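Local coordinates for protein glycerol dehydrogenase (Bacillus coagulans, PDB 6CSJ) that probably oxidises glycerol and related polyols with NAD as cofactor, and in this altered double-mutant form also has D-lactate dehydrogenase activity, at residues I34-D37 with D38-G42; G66-K70 with P71-R75; G42-G45 with K46-E50. The protein carries 2 engineered substitutions. All coordinates share one frame; numbering follows the deposited sequence.

Strand 32-36 comes first. Interaction 1 turns its end directly into helix 38-51 at Asp-37. Interaction 3 continues along the same helix from the shared Gly-42 and covers the bend in its middle. The two also touch through side chains: Ile-34 CD1 of the strand packs on Val-48 CG1 of the helix, 3.8 Å away. The chain then runs through strand 59-63, and interaction 2 shapes the loop that leads into helix 70-82. Interaction 2 follows the others in series, without nesting or crossing. Its centre is about 15 Å from that of interaction 1 and about 23 Å from that of interaction 3. Together the contacts link strand 32-36, two successive helices and the loop between strand 59-63 and helix 70-82.

Interaction 1: residues I34-D37 with D38-G42; sequences IIAD and DFVTG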
loop_
_atom_site.group_PDB
_atom_site.type_symbol
_atom_site.label_atom_id
_atom_site.label_comp_id
_atom_site.label_asym_id
_atom_site.label_seq_id
_atom_site.Cartn_x
_atom_site.Cartn_y
_atom_site.Cartn_z
ATOM N N ILE A 34 -20.412 2.112 9.387
ATOM C CA ILE A 34 -19.649 1.127 8.633
ATOM C C ILE A 34 -19.800 1.369 7.128
ATOM O O ILE A 34 -20.852 1.093 6.553
ATOM C CB ILE A 34 -20.068 -0.313 9.045
ATOM C CG1 ILE A 34 -19.808 -0.519 10.547
ATOM C CG2 ILE A 34 -19.327 -1.353 8.214
ATOM C CD1 ILE A 34 -20.256 -1.841 11.112
ATOM N N ILE A 35 -18.736 1.880 6.507
ATOM C CA ILE A 35 -18.735 2.276 5.103
ATOM C C ILE A 35 -18.231 1.116 4.243
ATOM O O ILE A 35 -17.191 0.544 4.528
ATOM C CB ILE A 35 -17.835 3.515 4.882
ATOM C CG1 ILE A 35 -18.293 4.681 5.761
ATOM C CG2 ILE A 35 -17.841 3.954 3.425
ATOM C CD1 ILE A 35 -17.260 5.789 5.887
ATOM N N ALA A 36 -18.972 0.800 3.183
ATOM C CA ALA A 36 -18.589 -0.228 2.220
ATOM C C ALA A 36 -19.319 -0.021 0.892
ATOM O O ALA A 36 -20.474 0.424 0.880
ATOM C CB ALA A 36 -18.892 -1.608 2.771
ATOM N N ASP A 37 -18.656 -0.337 -0.225
ATOM C CA ASP A 37 -19.298 -0.228 -1.537
ATOM C C ASP A 37 -20.301 -1.365 -1.789
ATOM O O ASP A 37 -20.476 -2.246 -0.938
ATOM C CB ASP A 37 -18.249 -0.103 -2.670
ATOM C CG ASP A 37 -17.434 -1.369 -2.905
ATOM O OD1 ASP A 37 -17.791 -2.463 -2.433
ATOM O OD2 ASP A 37 -16.435 -1.269 -3.621
ATOM N N ASP A 38 -20.949 -1.334 -2.952
ATOM C CA ASP A 38 -21.940 -2.337 -3.334
ATOM C C ASP A 38 -21.401 -3.774 -3.244
ATOM O O ASP A 38 -21.960 -4.616 -2.544
ATOM C CB ASP A 38 -22.472 -2.059 -4.752
ATOM C CG ASP A 38 -23.685 -2.902 -5.092
ATOM O OD1 ASP A 38 -24.711 -2.762 -4.385
ATOM O OD2 ASP A 38 -23.609 -3.703 -6.051
ATOM N N PHE A 39 -20.305 -4.033 -3.941
ATOM C CA PHE A 39 -19.702 -5.370 -3.981
ATOM C C PHE A 39 -19.321 -5.901 -2.592
ATOM O O PHE A 39 -19.649 -7.040 -2.251
ATOM C CB PHE A 39 -18.477 -5.375 -4.902
ATOM C CG PHE A 39 -17.807 -6.712 -4.996
ATOM C CD1 PHE A 39 -18.316 -7.700 -5.840
ATOM C CD2 PHE A 39 -16.680 -7.004 -4.220
ATOM C CE1 PHE A 39 -17.703 -8.944 -5.929
ATOM C CE2 PHE A 39 -16.064 -8.251 -4.300
ATOM C CZ PHE A 39 -16.578 -9.223 -5.157
ATOM N N VAL A 40 -18.635 -5.076 -1.798
ATOM C CA VAL A 40 -18.158 -5.495 -0.468
ATOM C C VAL A 40 -19.318 -5.660 0.513
ATOM O O VAL A 40 -19.268 -6.547 1.368
ATOM C CB VAL A 40 -17.066 -4.548 0.105
ATOM C CG1 VAL A 40 -16.680 -4.949 1.533
ATOM C CG2 VAL A 40 -15.827 -4.554 -0.787
ATOM N N THR A 41 -20.353 -4.833 0.390
ATOM C CA THR A 41 -21.578 -4.996 1.202
ATOM C C THR A 41 -22.215 -6.377 0.970
ATOM O O THR A 41 -22.589 -7.046 1.931
ATOM C CB THR A 41 -22.602 -3.860 0.935
ATOM O OG1 THR A 41 -22.012 -2.600 1.272
ATOM C CG2 THR A 41 -23.882 -4.045 1.763
ATOM N N GLY A 42 -22.305 -6.804 -0.291
ATOM C CA GLY A 42 -22.768 -8.149 -0.625
ATOM C C GLY A 42 -21.817 -9.236 -0.131
ATOM O O GLY A 42 -22.259 -10.291 0.323
#
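The two flat groups of Asp-37, its carboxylate and its carbonyl, take donors from Val-40 and Thr-41: the carboxylate at the end of OD1, the carbonyl both end-on and from above its plane. Val-40 N meets Asp-37 OD1 at 2.8 Å, and the bond is close to straight (168°). The Asp-37 carbonyl has two donors, both from Thr-41. Thr-41 N approaches Asp-37 O nearly along the C=O axis at 2.9 Å. The hydroxyl Thr-41 OG1 donates to the same Asp-37 O at 2.7 Å, but from above the carbonyl plane, 43° out of it. Two bonds of unlike direction thus grip one oxygen.

Asp-37 has CG between its backbone N and carbonyl carbon (chi1 69°). This turns OD1 back over the start of the helix, where it can reach Val-40 N. The methyl Val-40 CG2 sits beside that bond, 3.3 Å from Asp-37 OD1, and the two side chains cross at about a right angle. On the buried side the other methyl, Val-40 CG1, lies 4.2 Å from Ala-36 CB. Val-40 also packs on Ile-91 of the neighbouring strand and on Thr-116. Thr-41 OG1 is 3.6 Å from Ala-36 CB. Asp-37 is the N-cap of helix 38-51, at the strand-to-helix turn of the beta-alpha-beta unit made by strand 32-36, helix 38-51 and strand 59-63.

Interaction 2: residues G66-K70 with P71-R75; sequences GECSK and PEIER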
loop_
_atom_site.group_PDB
_atom_site.type_symbol
_atom_site.label_atom_id
_atom_site.label_comp_id
_atom_site.label_asym_id
_atom_site.label_seq_id
_atom_site.Cartn_x
_atom_site.Cartn_y
_atom_site.Cartn_z
ATOM N N GLY A 66 -18.050 4.710 -4.219
ATOM C CA GLY A 66 -16.906 4.093 -4.904
ATOM C C GLY A 66 -15.715 5.014 -5.116
ATOM O O GLY A 66 -14.614 4.542 -5.421
ATOM N N GLU A 67 -15.928 6.325 -4.960
ATOM C CA GLU A 67 -14.869 7.321 -5.127
ATOM C C GLU A 67 -14.597 8.073 -3.837
ATOM O O GLU A 67 -15.528 8.544 -3.190
ATOM C CB GLU A 67 -15.240 8.320 -6.224
ATOM C CG GLU A 67 -14.091 9.227 -6.641
ATOM C CD GLU A 67 -12.917 8.435 -7.193
ATOM O OE1 GLU A 67 -12.955 8.084 -8.385
ATOM O OE2 GLU A 67 -11.971 8.162 -6.429
ATOM N N CYS A 68 -13.316 8.179 -3.472
ATOM C CA CYS A 68 -12.902 8.968 -2.316
ATOM C C CYS A 68 -12.766 10.404 -2.789
ATOM O O CYS A 68 -11.681 10.846 -3.183
ATOM C CB CYS A 68 -11.584 8.464 -1.724
ATOM S SG CYS A 68 -11.029 9.377 -0.261
ATOM N N SER A 69 -13.891 11.117 -2.758
ATOM C CA SER A 69 -13.965 12.522 -3.149
ATOM C C SER A 69 -14.464 13.363 -1.988
ATOM O O SER A 69 -15.004 12.826 -1.023
ATOM C CB SER A 69 -14.898 12.671 -4.348
ATOM O OG SER A 69 -16.228 12.354 -3.973
ATOM N N LYS A 70 -14.286 14.679 -2.090
ATOM C CA LYS A 70 -14.769 15.608 -1.059
ATOM C C LYS A 70 -16.302 15.607 -0.893
ATOM O O LYS A 70 -16.786 15.608 0.243
ATOM C CB LYS A 70 -14.256 17.031 -1.313
ATOM C CG LYS A 70 -12.746 17.172 -1.173
ATOM C CD LYS A 70 -12.331 17.187 0.289
ATOM C CE LYS A 70 -10.843 17.429 0.403
ATOM N NZ LYS A 70 -10.422 18.114 1.658
ATOM N N PRO A 71 -17.067 15.597 -2.013
ATOM C CA PRO A 71 -18.532 15.476 -1.879
ATOM C C PRO A 71 -18.992 14.203 -1.174
ATOM O O PRO A 71 -19.846 14.262 -0.283
ATOM C CB PRO A 71 -19.020 15.501 -3.333
ATOM C CG PRO A 71 -17.975 16.293 -4.047
ATOM C CD PRO A 71 -16.679 15.916 -3.399
ATOM N N GLU A 72 -18.419 13.066 -1.563
ATOM C CA GLU A 72 -18.751 11.779 -0.941
ATOM C C GLU A 72 -18.301 11.734 0.533
ATOM O O GLU A 72 -19.022 11.203 1.375
ATOM C CB GLU A 72 -18.178 10.623 -1.771
ATOM C CG GLU A 72 -18.472 9.208 -1.262
ATOM C CD GLU A 72 -19.942 8.789 -1.303
ATOM O OE1 GLU A 72 -20.797 9.546 -1.789
ATOM O OE2 GLU A 72 -20.247 7.666 -0.842
ATOM N N ILE A 73 -17.147 12.316 0.854
ATOM C CA ILE A 73 -16.704 12.433 2.252
ATOM C C ILE A 73 -17.654 13.307 3.079
ATOM O O ILE A 73 -17.996 12.947 4.211
ATOM C CB ILE A 73 -15.245 12.962 2.359
ATOM C CG1 ILE A 73 -14.259 11.910 1.836
ATOM C CG2 ILE A 73 -14.872 13.330 3.806
ATOM C CD1 ILE A 73 -12.913 12.476 1.417
ATOM N N GLU A 74 -18.075 14.447 2.521
ATOM C CA GLU A 74 -19.017 15.333 3.210
ATOM C C GLU A 74 -20.382 14.656 3.431
ATOM O O GLU A 74 -20.941 14.749 4.528
ATOM C CB GLU A 74 -19.206 16.664 2.457
ATOM C CG GLU A 74 -19.949 17.752 3.261
ATOM C CD GLU A 74 -20.702 18.775 2.377
ATOM O OE1 GLU A 74 -20.083 19.191 1.384
ATOM O OE2 GLU A 74 -21.884 19.133 2.657
ATOM N N ARG A 75 -20.901 13.985 2.400
ATOM C CA ARG A 75 -22.174 13.250 2.491
ATOM C C ARG A 75 -22.149 12.236 3.644
ATOM O O ARG A 75 -23.071 12.190 4.467
ATOM C CB ARG A 75 -22.481 12.554 1.156
ATOM C CG ARG A 75 -23.841 11.863 1.068
ATOM C CD ARG A 75 -24.038 11.175 -0.284
ATOM N NE ARG A 75 -23.314 9.892 -0.389
ATOM C CZ ARG A 75 -23.703 8.734 0.164
ATOM N NH1 ARG A 75 -24.820 8.653 0.893
ATOM N NH2 ARG A 75 -22.961 7.640 0.006
#
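Ser-69 is the N-cap of helix 70-82, and its OG takes a weak bond from Glu-72 N at 3.3 Å. The tight side is formed by Ile-73. Its N binds Ser-69 O at 2.9 Å, while its CG1 reaches the same Ser-69 O at 3.1 Å. With CG1 anti to the carbonyl carbon (chi1 -69°), the branch runs back past the Ser-69 carbonyl, and CD1 stops 4.0 Å from Cys-68 SG. Ile-130 and helix 94-106 pack against this buried side.

Pro-71 and Glu-74 make the looser, solvent side, where Glu-74 N simply continues the helix by bonding Lys-70 O. The ordered element there is a salt bridge. Glu-72 bends at chi2 (66°), and Arg-75 takes its carboxylate side-on, with one nitrogen for each oxygen. Glu-72 OE2 also accepts from Gly-65 N, which ties the helix to the preceding loop. An alanine in place of Glu-72 would probably cost Arg-75 its carboxylate mate, leaving it the carbonyl Leu-63 O, and leave Gly-65 N without this acceptor. Arg-75 NE lies 2.9 Å from Glu-72 OE1, which sits in the guanidinium plane, although NE stands 38° out of the carboxylate plane.

Interaction 3: residues G42-G45 with K46-E50; sequences GLVG and KTVEE
Val-48 overlaps Val-44 one turn back along the helix. Its CG2 lies 4.2 Å from Val-44 CG2, and the two side chains cross obliquely. The same Val-48 CG2 also rests against the carbonyl oxygen Val-44 O, at 3.4 Å. In Val-48, CG1 is anti to the backbone N (chi1 170°), which leaves CG2 beside that N and turned to the preceding turn. Both valines are buried. Both touch Ile-91 of strand 87-92, and Val-48 also touches Met-61 of strand 59-63. Val-44 and Thr-47 both meet Leu-18.

In the backbone, Val-48 N binds Val-44 O at 3.0 Å in a nearly straight bond. Glu-49 N bonds Gly-45 O at a similar length. The segments belong to helix 38-51, the connecting helix of a beta-alpha-beta unit between the parallel strands 32-36 and 59-63. The helix is kinked here, where Lys-46 N and Thr-47 N lack the usual bond to the residue four back. A water bridges two backbone groups across the bend: it donates to Leu-43 O at 3.2 Å and accepts from Thr-47 N at 3.1 Å.

On the outer side, Glu-49 runs its aliphatic part past the Gly-45 carbonyl, with CG 3.2 Å from Gly-45 O. The chain is extended beyond CG, and the side chain also contacts Tyr-59. Lys-46 leads away from the 42-45 turn and ends with a bend at chi4 (-71°). This brings Lys-46 NZ to 3.6 Å from Glu-50 OE2, a rather long salt bridge on the exposed surface of the helix.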
loop_
_atom_site.group_PDB
_atom_site.type_symbol
_atom_site.label_atom_id
_atom_site.label_comp_id
_atom_site.label_asym_id
_atom_site.label_seq_id
_atom_site.Cartn_x
_atom_site.Cartn_y
_atom_site.Cartn_z
ATOM N N GLY A 42 -22.305 -6.804 -0.291
ATOM C CA GLY A 42 -22.768 -8.149 -0.625
ATOM C C GLY A 42 -21.817 -9.236 -0.131
ATOM O O GLY A 42 -22.259 -10.291 0.323
ATOM N N LEU A 43 -20.513 -8.976 -0.213
ATOM C CA LEU A 43 -19.493 -9.949 0.196
ATOM C C LEU A 43 -19.481 -10.238 1.698
ATOM O O LEU A 43 -19.494 -11.398 2.089
ATOM C CB LEU A 43 -18.092 -9.492 -0.242
ATOM C CG LEU A 43 -16.940 -10.494 -0.058
ATOM C CD1 LEU A 43 -17.105 -11.700 -0.968
ATOM C CD2 LEU A 43 -15.605 -9.806 -0.310
ATOM N N VAL A 44 -19.453 -9.192 2.521
ATOM C CA VAL A 44 -19.276 -9.321 3.986
ATOM C C VAL A 44 -20.460 -8.828 4.840
ATOM O O VAL A 44 -20.390 -8.872 6.080
ATOM C CB VAL A 44 -17.993 -8.582 4.462
ATOM C CG1 VAL A 44 -16.794 -8.981 3.611
ATOM C CG2 VAL A 44 -18.185 -7.065 4.472
ATOM N N GLY A 45 -21.524 -8.350 4.193
ATOM C CA GLY A 45 -22.649 -7.734 4.900
ATOM C C GLY A 45 -23.282 -8.643 5.924
ATOM O O GLY A 45 -23.583 -8.197 7.031
ATOM N N LYS A 46 -23.464 -9.919 5.564
ATOM C CA LYS A 46 -24.050 -10.907 6.468
ATOM C C LYS A 46 -23.174 -11.151 7.694
ATOM O O LYS A 46 -23.687 -11.234 8.806
ATOM C CB LYS A 46 -24.334 -12.237 5.746
ATOM C CG LYS A 46 -25.470 -13.042 6.369
ATOM C CD LYS A 46 -26.052 -14.083 5.417
ATOM C CE LYS A 46 -27.357 -14.668 5.953
ATOM N NZ LYS A 46 -27.132 -15.563 7.121
ATOM N N THR A 47 -21.863 -11.259 7.490
ATOM C CA THR A 47 -20.907 -11.475 8.593
ATOM C C THR A 47 -20.923 -10.321 9.586
ATOM O O THR A 47 -20.919 -10.538 10.798
ATOM C CB THR A 47 -19.465 -11.652 8.067
ATOM O OG1 THR A 47 -19.435 -12.702 7.099
ATOM C CG2 THR A 47 -18.490 -11.972 9.200
ATOM N N VAL A 48 -20.953 -9.097 9.058
ATOM C CA VAL A 48 -20.970 -7.886 9.885
ATOM C C VAL A 48 -22.274 -7.811 10.692
ATOM O O VAL A 48 -22.244 -7.659 11.915
ATOM C CB VAL A 48 -20.759 -6.617 9.019
ATOM C CG1 VAL A 48 -21.006 -5.342 9.820
ATOM C CG2 VAL A 48 -19.352 -6.611 8.433
ATOM N N GLU A 49 -23.400 -7.947 9.998
ATOM C CA GLU A 49 -24.732 -8.011 10.624
ATOM C C GLU A 49 -24.788 -9.060 11.753
ATOM O O GLU A 49 -25.243 -8.760 12.858
ATOM C CB GLU A 49 -25.816 -8.281 9.551
ATOM C CG GLU A 49 -26.136 -7.069 8.665
ATOM C CD GLU A 49 -27.106 -7.358 7.518
ATOM O OE1 GLU A 49 -27.791 -8.411 7.523
ATOM O OE2 GLU A 49 -27.143 -6.522 6.592
ATOM N N GLU A 50 -24.302 -10.266 11.471
ATOM C CA GLU A 50 -24.269 -11.346 12.473
ATOM C C GLU A 50 -23.345 -11.061 13.660
ATOM O O GLU A 50 -23.573 -11.551 14.733
ATOM C CB GLU A 50 -23.932 -12.704 11.824
ATOM C CG GLU A 50 -25.118 -13.255 11.022
ATOM C CD GLU A 50 -24.875 -14.601 10.376
ATOM O OE1 GLU A 50 -23.759 -14.841 9.877
ATOM O OE2 GLU A 50 -25.805 -15.441 10.428
HETATM O O HOH W 1 -21.284 -12.112 4.582
#